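PDB 3UXF: fimbrial subunit type 1 from Actinomyces oris, which serves as the major subunit of fimbriae, the adhesive pili that this Gram-positive bacterium carries attached to its cell wall. Local coordinates for residues Leu45-Cys50 and Tyr138-Thr143; Thr272-Glu277 and Trp330-Pro335; Ile37-Ala42 and Asp87-Asp92. All coordinates share one frame; numbering follows the deposited sequence.

Contact 1. Residues Leu45-Cys50 and Tyr138-Thr143; sequences LTVHKC and YLVSET
Lys49 and Glu142 both set CG opposite the backbone N (chi1 177° and -175°), which sends the two chains out from their backbones into the gap between them. Lys49 then bends at chi2 (70°) while Glu142 runs on extended, and the side chains cross at about a right angle. They end in a salt bridge: Lys49 NZ lies 2.7 Å from Glu142 OE1 and uses the syn lone pair of that oxygen. Glu142 OE2 is farther from the ammonium, 3.5 Å from Lys49 NZ, so OE1 carries the bond. Both ends have further partners: the carbonyl O of Ile150 accepts from Lys49 NZ, and Glu142 takes the backbone N of Ala152 on OE1 and Thr145 OG1 on OE2. Thr145, Ile150 and Ala152 all lie in the chain just after strand 136-144, which thus grips both ends of the ion pair between buried Lys49 and Glu142. Strands 44-48 and 136-144 belong to different sheets, and the contact is the face-to-face packing of a beta sandwich in the N-terminal pilin domain. The two segments run in roughly the same direction with backbones well apart, Val47 CA standing 9.1 Å from Val140 CA, so side chains alone bridge the space. Alternate residues do this work. Val140 spreads its methyls over two neighbours: CG2 meets Leu45 CD2 at 4.1 Å, the two side chains sliding past each other in opposite directions, and CG1 approaches Val47 CG2 at 4.4 Å. Phe79 and Ile81 of strand 78-84 extend this apolar layer beside Val47 and Leu45, while Phe155 and Val157 flank Val140. The residue after Lys49, Cys50, turns its side chain to the opposite side and forms a disulfide with Cys71.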
ATOM      1  N   LEU A  45      16.595  -3.771 -30.451  1.00 12.39           N
ATOM      2  CA  LEU A  45      16.617  -3.928 -28.998  1.00 12.31           C
ATOM      3  C   LEU A  45      15.217  -3.592 -28.511  1.00 11.12           C
ATOM      4  O   LEU A  45      14.772  -2.491 -28.748  1.00 14.40           O
ATOM      5  CB  LEU A  45      17.622  -2.966 -28.372  1.00 12.56           C
ATOM      6  CG  LEU A  45      17.541  -2.934 -26.841  1.00 12.48           C
ATOM      7  CD1 LEU A  45      17.809  -4.308 -26.233  1.00 15.81           C
ATOM      8  CD2 LEU A  45      18.509  -1.859 -26.290  1.00 17.08           C
ATOM      9  N   THR A  46      14.550  -4.515 -27.827  1.00 12.75           N
ATOM     10  CA  THR A  46      13.174  -4.286 -27.372  1.00 13.67           C
ATOM     11  C   THR A  46      13.182  -4.368 -25.857  1.00 12.99           C
ATOM     12  O   THR A  46      13.504  -5.411 -25.292  1.00 13.69           O
ATOM     13  CB  THR A  46      12.238  -5.341 -27.944  1.00 13.47           C
ATOM     14  OG1 THR A  46      12.261  -5.241 -29.375  1.00 15.65           O
ATOM     15  CG2 THR A  46      10.781  -5.075 -27.492  1.00 14.80           C
ATOM     16  N   VAL A  47      12.888  -3.251 -25.201  1.00 13.46           N
ATOM     17  CA  VAL A  47      12.861  -3.201 -23.730  1.00 13.91           C
ATOM     18  C   VAL A  47      11.398  -3.314 -23.282  1.00 13.60           C
ATOM     19  O   VAL A  47      10.566  -2.565 -23.771  1.00 15.10           O
ATOM     20  CB  VAL A  47      13.470  -1.858 -23.265  1.00 14.64           C
ATOM     21  CG1 VAL A  47      13.563  -1.764 -21.707  1.00 16.58           C
ATOM     22  CG2 VAL A  47      14.871  -1.681 -23.876  1.00 17.03           C
ATOM     23  N   HIS A  48      11.109  -4.280 -22.407  1.00 14.82           N
ATOM     24  CA  HIS A  48       9.740  -4.529 -21.943  1.00 16.54           C
ATOM     25  C   HIS A  48       9.580  -3.882 -20.558  1.00 14.19           C
ATOM     26  O   HIS A  48      10.220  -4.319 -19.603  1.00 16.92           O
ATOM     27  CB  HIS A  48       9.517  -6.028 -21.827  1.00 18.55           C
ATOM     28  CG  HIS A  48       9.512  -6.743 -23.146  1.00 18.50           C
ATOM     29  ND1 HIS A  48       8.371  -7.282 -23.702  1.00 20.70           N
ATOM     30  CD2 HIS A  48      10.515  -6.998 -24.027  1.00 18.05           C
ATOM     31  CE1 HIS A  48       8.665  -7.833 -24.866  1.00 23.14           C
ATOM     32  NE2 HIS A  48       9.958  -7.674 -25.084  1.00 19.30           N
ATOM     33  N   LYS A  49       8.759  -2.829 -20.473  1.00 14.41           N
ATOM     34  CA  LYS A  49       8.555  -2.122 -19.211  1.00 16.74           C
ATOM     35  C   LYS A  49       7.265  -2.631 -18.562  1.00 20.12           C
ATOM     36  O   LYS A  49       6.185  -2.553 -19.152  1.00 20.23           O
ATOM     37  CB  LYS A  49       8.487  -0.614 -19.456  1.00 16.30           C
ATOM     38  CG  LYS A  49       8.193   0.205 -18.168  1.00 16.71           C
ATOM     39  CD  LYS A  49       9.384   0.185 -17.210  1.00 16.31           C
ATOM     40  CE  LYS A  49       9.004   0.924 -15.882  1.00 13.89           C
ATOM     41  NZ  LYS A  49      10.180   0.980 -14.999  1.00 15.74           N
ATOM     42  N   CYS A  50       7.418  -3.174 -17.356  1.00 16.48           N
ATOM     43  CA  CYS A  50       6.335  -3.849 -16.637  1.00 20.90           C
ATOM     44  C   CYS A  50       6.227  -3.269 -15.236  1.00 22.43           C
ATOM     45  O   CYS A  50       7.214  -2.850 -14.657  1.00 21.56           O
ATOM     46  CB  CYS A  50       6.654  -5.347 -16.530  1.00 26.10           C
ATOM     47  SG  CYS A  50       6.975  -6.158 -18.131  1.00 29.71           S
ATOM     48  N   TYR A 138      25.485  -1.510 -25.340  1.00 13.63           N
ATOM     49  CA  TYR A 138      24.748  -0.309 -24.978  1.00 13.03           C
ATOM     50  C   TYR A 138      24.432  -0.242 -23.497  1.00 17.21           C
ATOM     51  O   TYR A 138      24.101  -1.246 -22.872  1.00 16.28           O
ATOM     52  CB  TYR A 138      23.429  -0.242 -25.748  1.00 11.95           C
ATOM     53  CG  TYR A 138      23.586   0.027 -27.221  1.00 11.78           C
ATOM     54  CD1 TYR A 138      23.435   1.304 -27.729  1.00 14.35           C
ATOM     55  CD2 TYR A 138      23.884  -0.999 -28.103  1.00 13.31           C
ATOM     56  CE1 TYR A 138      23.579   1.556 -29.074  1.00 13.56           C
ATOM     57  CE2 TYR A 138      24.030  -0.756 -29.448  1.00 13.20           C
ATOM     58  CZ  TYR A 138      23.877   0.521 -29.929  1.00 14.44           C
ATOM     59  OH  TYR A 138      24.020   0.766 -31.270  1.00 15.82           O
ATOM     60  N   LEU A 139      24.514   0.964 -22.953  1.00 14.08           N
ATOM     61  CA  LEU A 139      24.091   1.224 -21.594  1.00 15.40           C
ATOM     62  C   LEU A 139      22.655   1.705 -21.722  1.00 16.92           C
ATOM     63  O   LEU A 139      22.379   2.661 -22.440  1.00 16.29           O
ATOM     64  CB  LEU A 139      24.960   2.300 -20.953  1.00 16.43           C
ATOM     65  CG  LEU A 139      24.666   2.630 -19.491  1.00 24.14           C
ATOM     66  CD1 LEU A 139      24.830   1.396 -18.627  1.00 26.09           C
ATOM     67  CD2 LEU A 139      25.580   3.746 -19.014  1.00 31.24           C
ATOM     68  N   VAL A 140      21.740   1.024 -21.045  1.00 13.97           N
ATOM     69  CA  VAL A 140      20.320   1.341 -21.142  1.00 14.41           C
ATOM     70  C   VAL A 140      19.836   1.952 -19.845  1.00 13.48           C
ATOM     71  O   VAL A 140      20.009   1.354 -18.770  1.00 14.96           O
ATOM     72  CB  VAL A 140      19.505   0.084 -21.456  1.00 14.51           C
ATOM     73  CG1 VAL A 140      18.015   0.433 -21.680  1.00 14.62           C
ATOM     74  CG2 VAL A 140      20.104  -0.637 -22.685  1.00 14.25           C
ATOM     75  N   SER A 141      19.228   3.121 -19.935  1.00 13.94           N
ATOM     76  CA  SER A 141      18.780   3.817 -18.733  1.00 15.13           C
ATOM     77  C   SER A 141      17.367   4.365 -18.908  1.00 15.15           C
ATOM     78  O   SER A 141      17.004   4.910 -19.958  1.00 14.70           O
ATOM     79  CB  SER A 141      19.764   4.944 -18.413  1.00 15.07           C
ATOM     80  OG  SER A 141      19.359   5.634 -17.233  1.00 21.22           O
ATOM     81  N   GLU A 142      16.552   4.243 -17.863  1.00 14.27           N
ATOM     82  CA  GLU A 142      15.242   4.862 -17.902  1.00 14.71           C
ATOM     83  C   GLU A 142      15.360   6.338 -17.560  1.00 16.06           C
ATOM     84  O   GLU A 142      15.713   6.692 -16.436  1.00 19.21           O
ATOM     85  CB  GLU A 142      14.312   4.167 -16.901  1.00 13.71           C
ATOM     86  CG  GLU A 142      12.885   4.649 -16.949  1.00 15.78           C
ATOM     87  CD  GLU A 142      11.963   3.780 -16.090  1.00 16.08           C
ATOM     88  OE1 GLU A 142      12.130   2.545 -16.077  1.00 16.54           O
ATOM     89  OE2 GLU A 142      11.046   4.332 -15.457  1.00 17.63           O
ATOM     90  N   THR A 143      15.107   7.199 -18.539  1.00 15.21           N
ATOM     91  CA  THR A 143      15.445   8.615 -18.391  1.00 14.76           C
ATOM     92  C   THR A 143      14.256   9.554 -18.190  1.00 17.83           C
ATOM     93  O   THR A 143      14.451  10.754 -17.913  1.00 20.66           O
ATOM     94  CB  THR A 143      16.264   9.106 -19.604  1.00 17.48           C
ATOM     95  OG1 THR A 143      15.637   8.651 -20.813  1.00 16.66           O
ATOM     96  CG2 THR A 143      17.690   8.552 -19.533  1.00 19.49           C
TER

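Contact 2. Residues Thr272-Glu277 and Trp330-Pro335; sequences TIQLTE and WDPNNP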
ATOM      1  N   THR A 272       3.559  14.318   5.944  1.00 11.72           N
ATOM      2  CA  THR A 272       4.780  13.872   5.282  1.00 11.60           C
ATOM      3  C   THR A 272       5.812  13.531   6.348  1.00 11.82           C
ATOM      4  O   THR A 272       6.073  14.334   7.269  1.00 14.22           O
ATOM      5  CB  THR A 272       5.370  15.000   4.424  1.00 11.10           C
ATOM      6  OG1 THR A 272       4.421  15.353   3.411  1.00 13.48           O
ATOM      7  CG2 THR A 272       6.655  14.532   3.729  1.00 13.68           C
ATOM      8  N   ILE A 273       6.409  12.344   6.233  1.00 11.75           N
ATOM      9  CA  ILE A 273       7.604  12.031   7.003  1.00 12.20           C
ATOM     10  C   ILE A 273       8.772  12.309   6.075  1.00 11.46           C
ATOM     11  O   ILE A 273       8.897  11.691   5.020  1.00 12.47           O
ATOM     12  CB  ILE A 273       7.613  10.556   7.490  1.00 11.26           C
ATOM     13  CG1 ILE A 273       6.516  10.301   8.520  1.00 13.46           C
ATOM     14  CG2 ILE A 273       9.004  10.156   8.028  1.00 11.95           C
ATOM     15  CD1 ILE A 273       6.701  10.975   9.835  1.00 11.44           C
ATOM     16  N   GLN A 274       9.575  13.293   6.444  1.00 10.92           N
ATOM     17  CA  GLN A 274      10.687  13.744   5.615  1.00 13.93           C
ATOM     18  C   GLN A 274      11.985  13.388   6.322  1.00 11.81           C
ATOM     19  O   GLN A 274      12.229  13.849   7.423  1.00 14.54           O
ATOM     20  CB  GLN A 274      10.549  15.259   5.424  1.00 14.15           C
ATOM     21  CG  GLN A 274      11.678  15.947   4.622  1.00 15.04           C
ATOM     22  CD  GLN A 274      11.511  17.465   4.711  1.00 17.87           C
ATOM     23  OE1 GLN A 274      11.838  18.067   5.734  1.00 20.85           O
ATOM     24  NE2 GLN A 274      10.913  18.066   3.671  1.00 22.16           N
ATOM     25  N   LEU A 275      12.795  12.529   5.705  1.00 12.84           N
ATOM     26  CA  LEU A 275      14.073  12.186   6.324  1.00 14.34           C
ATOM     27  C   LEU A 275      14.996  13.429   6.286  1.00 19.49           C
ATOM     28  O   LEU A 275      15.024  14.167   5.282  1.00 18.67           O
ATOM     29  CB  LEU A 275      14.690  11.031   5.560  1.00 15.79           C
ATOM     30  CG  LEU A 275      14.581   9.601   6.103  1.00 22.39           C
ATOM     31  CD1 LEU A 275      13.444   9.256   7.083  1.00 14.41           C
ATOM     32  CD2 LEU A 275      14.858   8.509   5.087  1.00 14.56           C
ATOM     33  N   THR A 276      15.739  13.658   7.363  1.00 15.65           N
ATOM     34  CA  THR A 276      16.759  14.718   7.414  1.00 17.76           C
ATOM     35  C   THR A 276      18.026  14.236   6.717  1.00 18.47           C
ATOM     36  O   THR A 276      18.101  13.096   6.250  1.00 15.86           O
ATOM     37  CB  THR A 276      17.148  15.006   8.872  1.00 18.48           C
ATOM     38  OG1 THR A 276      17.666  13.798   9.434  1.00 16.05           O
ATOM     39  CG2 THR A 276      15.948  15.454   9.702  1.00 16.23           C
ATOM     40  N   GLU A 277      19.043  15.091   6.649  1.00 17.75           N
ATOM     41  CA  GLU A 277      20.303  14.653   6.070  1.00 20.84           C
ATOM     42  C   GLU A 277      20.825  13.389   6.812  1.00 17.24           C
ATOM     43  O   GLU A 277      21.224  12.403   6.168  1.00 17.40           O
ATOM     44  CB  GLU A 277      21.335  15.788   6.104  1.00 21.64           C
ATOM     45  CG  GLU A 277      22.713  15.277   5.710  1.00 25.20           C
ATOM     46  CD  GLU A 277      23.688  16.377   5.387  1.00 36.17           C
ATOM     47  OE1 GLU A 277      23.507  17.513   5.870  1.00 35.93           O
ATOM     48  OE2 GLU A 277      24.639  16.092   4.630  1.00 44.76           O
ATOM     49  N   TRP A 330       5.728  18.046  -5.068  1.00 16.79           N
ATOM     50  CA  TRP A 330       5.193  18.094  -3.717  1.00 15.33           C
ATOM     51  C   TRP A 330       5.936  19.006  -2.764  1.00 15.82           C
ATOM     52  O   TRP A 330       7.154  18.932  -2.620  1.00 17.29           O
ATOM     53  CB  TRP A 330       5.194  16.685  -3.124  1.00 15.58           C
ATOM     54  CG  TRP A 330       4.670  16.605  -1.713  1.00 13.11           C
ATOM     55  CD1 TRP A 330       5.380  16.296  -0.591  1.00 13.77           C
ATOM     56  CD2 TRP A 330       3.317  16.823  -1.291  1.00 14.45           C
ATOM     57  NE1 TRP A 330       4.547  16.298   0.513  1.00 13.42           N
ATOM     58  CE2 TRP A 330       3.276  16.623   0.099  1.00 12.98           C
ATOM     59  CE3 TRP A 330       2.145  17.177  -1.961  1.00 13.47           C
ATOM     60  CZ2 TRP A 330       2.109  16.749   0.838  1.00 12.21           C
ATOM     61  CZ3 TRP A 330       0.974  17.286  -1.218  1.00 13.57           C
ATOM     62  CH2 TRP A 330       0.973  17.075   0.161  1.00 12.68           C
ATOM     63  N   ASP A 331       5.195  19.865  -2.075  1.00 13.18           N
ATOM     64  CA  ASP A 331       5.759  20.675  -1.011  1.00 15.55           C
ATOM     65  C   ASP A 331       4.966  20.355   0.258  1.00 17.84           C
ATOM     66  O   ASP A 331       3.787  20.668   0.350  1.00 16.83           O
ATOM     67  CB  ASP A 331       5.574  22.149  -1.347  1.00 20.75           C
ATOM     68  CG  ASP A 331       6.049  23.055  -0.243  1.00 23.29           C
ATOM     69  OD1 ASP A 331       6.360  22.590   0.883  1.00 20.69           O
ATOM     70  OD2 ASP A 331       6.114  24.277  -0.510  1.00 27.81           O
ATOM     71  N   PRO A 332       5.596  19.680   1.230  1.00 14.47           N
ATOM     72  CA  PRO A 332       4.830  19.170   2.374  1.00 15.87           C
ATOM     73  C   PRO A 332       4.083  20.245   3.137  1.00 17.19           C
ATOM     74  O   PRO A 332       3.102  19.966   3.819  1.00 18.39           O
ATOM     75  CB  PRO A 332       5.900  18.572   3.301  1.00 17.92           C
ATOM     76  CG  PRO A 332       7.113  18.385   2.446  1.00 18.08           C
ATOM     77  CD  PRO A 332       7.004  19.233   1.212  1.00 14.65           C
ATOM     78  N   ASN A 333       4.589  21.472   3.050  1.00 18.15           N
ATOM     79  CA  ASN A 333       4.005  22.585   3.758  1.00 21.18           C
ATOM     80  C   ASN A 333       2.959  23.302   2.935  1.00 21.83           C
ATOM     81  O   ASN A 333       2.219  24.108   3.473  1.00 27.46           O
ATOM     82  CB  ASN A 333       5.110  23.578   4.154  1.00 23.44           C
ATOM     83  CG  ASN A 333       5.846  23.135   5.376  1.00 25.17           C
ATOM     84  OD1 ASN A 333       5.256  23.021   6.450  1.00 24.96           O
ATOM     85  ND2 ASN A 333       7.131  22.833   5.226  1.00 26.68           N
ATOM     86  N   ASN A 334       2.902  23.021   1.641  1.00 19.02           N
ATOM     87  CA  ASN A 334       1.934  23.672   0.751  1.00 21.97           C
ATOM     88  C   ASN A 334       1.286  22.723  -0.230  1.00 18.85           C
ATOM     89  O   ASN A 334       1.614  22.734  -1.419  1.00 19.28           O
ATOM     90  CB  ASN A 334       2.598  24.820  -0.026  1.00 24.62           C
ATOM     91  CG  ASN A 334       3.077  25.908   0.877  1.00 33.06           C
ATOM     92  OD1 ASN A 334       2.272  26.558   1.564  1.00 37.29           O
ATOM     93  ND2 ASN A 334       4.393  26.108   0.924  1.00 32.68           N
ATOM     94  N   PRO A 335       0.345  21.892   0.259  1.00 20.61           N
ATOM     95  CA  PRO A 335      -0.308  20.979  -0.674  1.00 19.39           C
ATOM     96  C   PRO A 335      -1.240  21.741  -1.567  1.00 23.18           C
ATOM     97  O   PRO A 335      -1.575  21.216  -2.599  1.00 21.94           O
ATOM     98  CB  PRO A 335      -1.102  20.023   0.229  1.00 20.49           C
ATOM     99  CG  PRO A 335      -1.168  20.659   1.530  1.00 22.32           C
ATOM    100  CD  PRO A 335      -0.081  21.694   1.652  1.00 20.76           C
TER
HETATM  101  O   HOH W   1       2.668  17.187   4.490  1.00 13.35           O
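Thr272, on strand 269-275, meets a type I beta turn, Asp331 to Asn334, overlapped by an Asx turn at Asp331 and belonging to the long loop between strands 312-321 and 344-362. Its CB rests 3.8 Å from Pro332 CB. At the branch the methyl CG2 lies 4.1 Å from Pro332 CG, while OG1 comes closer to the proline, 3.5 Å from Pro332 CB. A chi1 of -62° sets OG1 opposite the carbonyl carbon, where it faces the indole edge: Trp330 NE1 donates to Thr272 OG1 over 3.1 Å, with the hydroxyl 10° out of the ring plane. The same OG1 donates a hydrogen bond to a water, which in turn donates to the carbonyl O of Pro332. Two residues along, Gln274 NE2 comes within 4.0 Å of Pro332 CG, the side chains crossing at about a right angle; this amide nitrogen is bonded to Glu224 OE2 of the adjacent strand 224-229. Ile261 of strand 258-264 touches Pro332 as well. Within the turn Asp331 uses both carboxylate oxygens, each met from above its plane: Asn333 N donates to Asp331 OD1 at 3.0 Å, and Asn334 ND2 to Asp331 OD2 at 2.9 Å.

Contact 3. Residues Ile37-Ala42 and Asp87-Asp92; sequences IDPDAA and DLTTYD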
ATOM      1  N   ILE A  37      30.424 -12.905 -35.606  1.00 13.24           N
ATOM      2  CA  ILE A  37      29.598 -11.695 -35.616  1.00 13.42           C
ATOM      3  C   ILE A  37      29.657 -10.972 -36.937  1.00 15.57           C
ATOM      4  O   ILE A  37      30.743 -10.689 -37.471  1.00 15.56           O
ATOM      5  CB  ILE A  37      29.979 -10.788 -34.452  1.00 16.24           C
ATOM      6  CG1 ILE A  37      29.535 -11.460 -33.138  1.00 16.07           C
ATOM      7  CG2 ILE A  37      29.340  -9.422 -34.618  1.00 15.80           C
ATOM      8  CD1 ILE A  37      29.789 -10.680 -31.900  1.00 15.65           C
ATOM      9  N   ASP A  38      28.481 -10.727 -37.502  1.00 15.08           N
ATOM     10  CA  ASP A  38      28.380  -9.975 -38.753  1.00 15.70           C
ATOM     11  C   ASP A  38      28.365  -8.469 -38.461  1.00 18.27           C
ATOM     12  O   ASP A  38      27.386  -7.951 -37.937  1.00 14.56           O
ATOM     13  CB  ASP A  38      27.134 -10.428 -39.522  1.00 16.06           C
ATOM     14  CG  ASP A  38      26.850  -9.569 -40.742  1.00 20.25           C
ATOM     15  OD1 ASP A  38      27.705  -8.766 -41.129  1.00 19.36           O
ATOM     16  OD2 ASP A  38      25.750  -9.723 -41.325  1.00 23.21           O
ATOM     17  N   PRO A  39      29.457  -7.757 -38.749  1.00 13.01           N
ATOM     18  CA  PRO A  39      29.538  -6.338 -38.387  1.00 15.41           C
ATOM     19  C   PRO A  39      28.403  -5.523 -38.982  1.00 17.10           C
ATOM     20  O   PRO A  39      28.049  -4.487 -38.401  1.00 18.69           O
ATOM     21  CB  PRO A  39      30.872  -5.885 -39.000  1.00 19.27           C
ATOM     22  CG  PRO A  39      31.669  -7.145 -39.033  1.00 21.58           C
ATOM     23  CD  PRO A  39      30.679  -8.202 -39.453  1.00 17.93           C
ATOM     24  N   ASP A  40      27.853  -5.964 -40.103  1.00 17.30           N
ATOM     25  CA  ASP A  40      26.821  -5.172 -40.763  1.00 18.76           C
ATOM     26  C   ASP A  40      25.407  -5.704 -40.527  1.00 18.03           C
ATOM     27  O   ASP A  40      24.463  -5.334 -41.245  1.00 18.63           O
ATOM     28  CB  ASP A  40      27.096  -5.100 -42.261  1.00 21.86           C
ATOM     29  CG  ASP A  40      28.420  -4.432 -42.567  1.00 25.51           C
ATOM     30  OD1 ASP A  40      28.704  -3.357 -41.985  1.00 28.67           O
ATOM     31  OD2 ASP A  40      29.180  -5.004 -43.369  1.00 33.03           O
ATOM     32  N   ALA A  41      25.258  -6.572 -39.525  1.00 16.66           N
ATOM     33  CA  ALA A  41      23.956  -7.188 -39.262  1.00 16.94           C
ATOM     34  C   ALA A  41      22.933  -6.144 -38.874  1.00 15.98           C
ATOM     35  O   ALA A  41      23.261  -5.173 -38.192  1.00 15.48           O
ATOM     36  CB  ALA A  41      24.056  -8.239 -38.164  1.00 15.42           C
ATOM     37  N   ALA A  42      21.688  -6.374 -39.292  1.00 15.96           N
ATOM     38  CA  ALA A  42      20.561  -5.613 -38.738  1.00 13.83           C
ATOM     39  C   ALA A  42      20.390  -6.044 -37.296  1.00 14.13           C
ATOM     40  O   ALA A  42      20.596  -7.213 -36.958  1.00 16.49           O
ATOM     41  CB  ALA A  42      19.270  -5.889 -39.520  1.00 16.72           C
ATOM     42  N   ASP A  87      34.393  -2.570 -29.250  1.00 14.59           N
ATOM     43  CA  ASP A  87      34.112  -3.076 -30.586  1.00 13.39           C
ATOM     44  C   ASP A  87      33.756  -4.552 -30.482  1.00 13.87           C
ATOM     45  O   ASP A  87      34.639  -5.394 -30.274  1.00 14.64           O
ATOM     46  CB  ASP A  87      35.376  -2.892 -31.458  1.00 16.90           C
ATOM     47  CG  ASP A  87      35.177  -3.305 -32.901  1.00 19.27           C
ATOM     48  OD1 ASP A  87      34.181  -3.985 -33.218  1.00 16.79           O
ATOM     49  OD2 ASP A  87      36.047  -2.926 -33.750  1.00 19.61           O
ATOM     50  N   LEU A  88      32.465  -4.881 -30.646  1.00 12.70           N
ATOM     51  CA  LEU A  88      32.051  -6.266 -30.420  1.00 12.31           C
ATOM     52  C   LEU A  88      32.321  -7.134 -31.665  1.00 12.52           C
ATOM     53  O   LEU A  88      31.989  -8.334 -31.691  1.00 12.59           O
ATOM     54  CB  LEU A  88      30.578  -6.344 -29.996  1.00 12.82           C
ATOM     55  CG  LEU A  88      30.300  -5.756 -28.596  1.00 12.21           C
ATOM     56  CD1 LEU A  88      28.896  -6.183 -28.188  1.00 14.14           C
ATOM     57  CD2 LEU A  88      31.320  -6.247 -27.577  1.00 13.74           C
ATOM     58  N   THR A  89      32.940  -6.547 -32.686  1.00 11.20           N
ATOM     59  CA  THR A  89      33.425  -7.374 -33.777  1.00 13.06           C
ATOM     60  C   THR A  89      34.832  -7.891 -33.482  1.00 12.51           C
ATOM     61  O   THR A  89      35.441  -8.537 -34.343  1.00 13.63           O
ATOM     62  CB  THR A  89      33.400  -6.661 -35.157  1.00 12.26           C
ATOM     63  OG1 THR A  89      34.420  -5.666 -35.211  1.00 15.33           O
ATOM     64  CG2 THR A  89      32.050  -6.018 -35.433  1.00 14.46           C
ATOM     65  N   THR A  90      35.327  -7.632 -32.275  1.00 13.44           N
ATOM     66  CA  THR A  90      36.635  -8.112 -31.825  1.00 15.13           C
ATOM     67  C   THR A  90      36.507  -8.807 -30.464  1.00 14.08           C
ATOM     68  O   THR A  90      35.667  -8.442 -29.608  1.00 14.58           O
ATOM     69  CB  THR A  90      37.633  -6.943 -31.667  1.00 16.08           C
ATOM     70  OG1 THR A  90      37.280  -6.161 -30.522  1.00 17.03           O
ATOM     71  CG2 THR A  90      37.609  -6.055 -32.937  1.00 18.65           C
ATOM     72  N   TYR A  91      37.366  -9.791 -30.246  1.00 14.01           N
ATOM     73  CA  TYR A  91      37.454 -10.423 -28.949  1.00 14.23           C
ATOM     74  C   TYR A  91      37.784  -9.375 -27.871  1.00 14.65           C
ATOM     75  O   TYR A  91      37.207  -9.407 -26.778  1.00 15.12           O
ATOM     76  CB  TYR A  91      38.533 -11.523 -28.968  1.00 14.94           C
ATOM     77  CG  TYR A  91      38.861 -12.081 -27.603  1.00 17.36           C
ATOM     78  CD1 TYR A  91      38.099 -13.106 -27.036  1.00 13.90           C
ATOM     79  CD2 TYR A  91      39.909 -11.562 -26.851  1.00 19.04           C
ATOM     80  CE1 TYR A  91      38.404 -13.610 -25.808  1.00 15.48           C
ATOM     81  CE2 TYR A  91      40.193 -12.053 -25.593  1.00 20.59           C
ATOM     82  CZ  TYR A  91      39.439 -13.073 -25.084  1.00 19.44           C
ATOM     83  OH  TYR A  91      39.732 -13.563 -23.835  1.00 22.73           O
ATOM     84  N   ASP A  92      38.691  -8.437 -28.180  1.00 16.46           N
ATOM     85  CA  ASP A  92      39.092  -7.443 -27.170  1.00 19.84           C
ATOM     86  C   ASP A  92      37.905  -6.641 -26.630  1.00 16.21           C
ATOM     87  O   ASP A  92      37.864  -6.312 -25.450  1.00 17.29           O
ATOM     88  CB  ASP A  92      40.128  -6.456 -27.709  1.00 19.90           C
ATOM     89  CG  ASP A  92      41.507  -7.082 -27.887  1.00 25.82           C
ATOM     90  OD1 ASP A  92      41.756  -8.195 -27.364  1.00 28.06           O
ATOM     91  OD2 ASP A  92      42.336  -6.437 -28.563  1.00 30.50           O
TER
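Ile37 pushes its CD1 methyl against the backbone of Leu88, 3.2 Å from Leu88 O, a tight approach for a methyl and a carbonyl oxygen. Beside it, the CG2 methyl of Thr89 faces the ring of Pro39, equally far from Pro39 CB and Pro39 CG at 3.8 Å, the two side chains crossing at about a right angle. No hydrogen bond joins the two segments; van der Waals touch packs the loop before strand 44-48 of the N-terminal pilin domain against the turn leading into helix 91-99. Pro39, and on the other side Leu88 and Thr89, sit on type I beta turns, Asp38-Ala41 and Asp87-Thr90, each overlapped by an Asx turn; Ile37 immediately precedes the first. Asp87 OD1 takes two donors from one face of its carboxylate, Thr89 N at 2.9 Å and Thr89 OG1 at 2.6 Å. The second bond is made with OG1 between backbone N and carbonyl carbon (chi1 72°), a rotation that turns CG2 to the proline. Across the contact, Asp38 OD1 accepts from Asp40 N at 3.0 Å. Thr90 caps the N terminus of helix 91-99 through Gly93 N, and its OG1 also donates to Asp87 O. Trp94 of that helix bonds to Leu88 O through NE1 and touches Ile37, whereas Trp170 of strand 170-176 touches Ile37, and Tyr172 OH is hydrogen-bonded to Asp38 N.

Contacts 1 and 3 share the N-terminal pilin domain, their centres about 21 Å apart. Their segments alternate along the chain: 37-42, 45-50, 87-92, then 138-143. The loop of contact 3 leads almost directly into strand 44-48 of contact 1. Contact 1 joins the two sheets of the sandwich; contact 3 joins the loop before strand 44-48 to the turn before helix 91-99. Contact 2 comes later, joining strand 269-275 of a separate sheet to the loop between strands 312-321 and 344-362. Its centre lies about 31 Å from that of contact 1 and 51 Å from that of contact 3, which fits an elongated subunit built from successive beta domains.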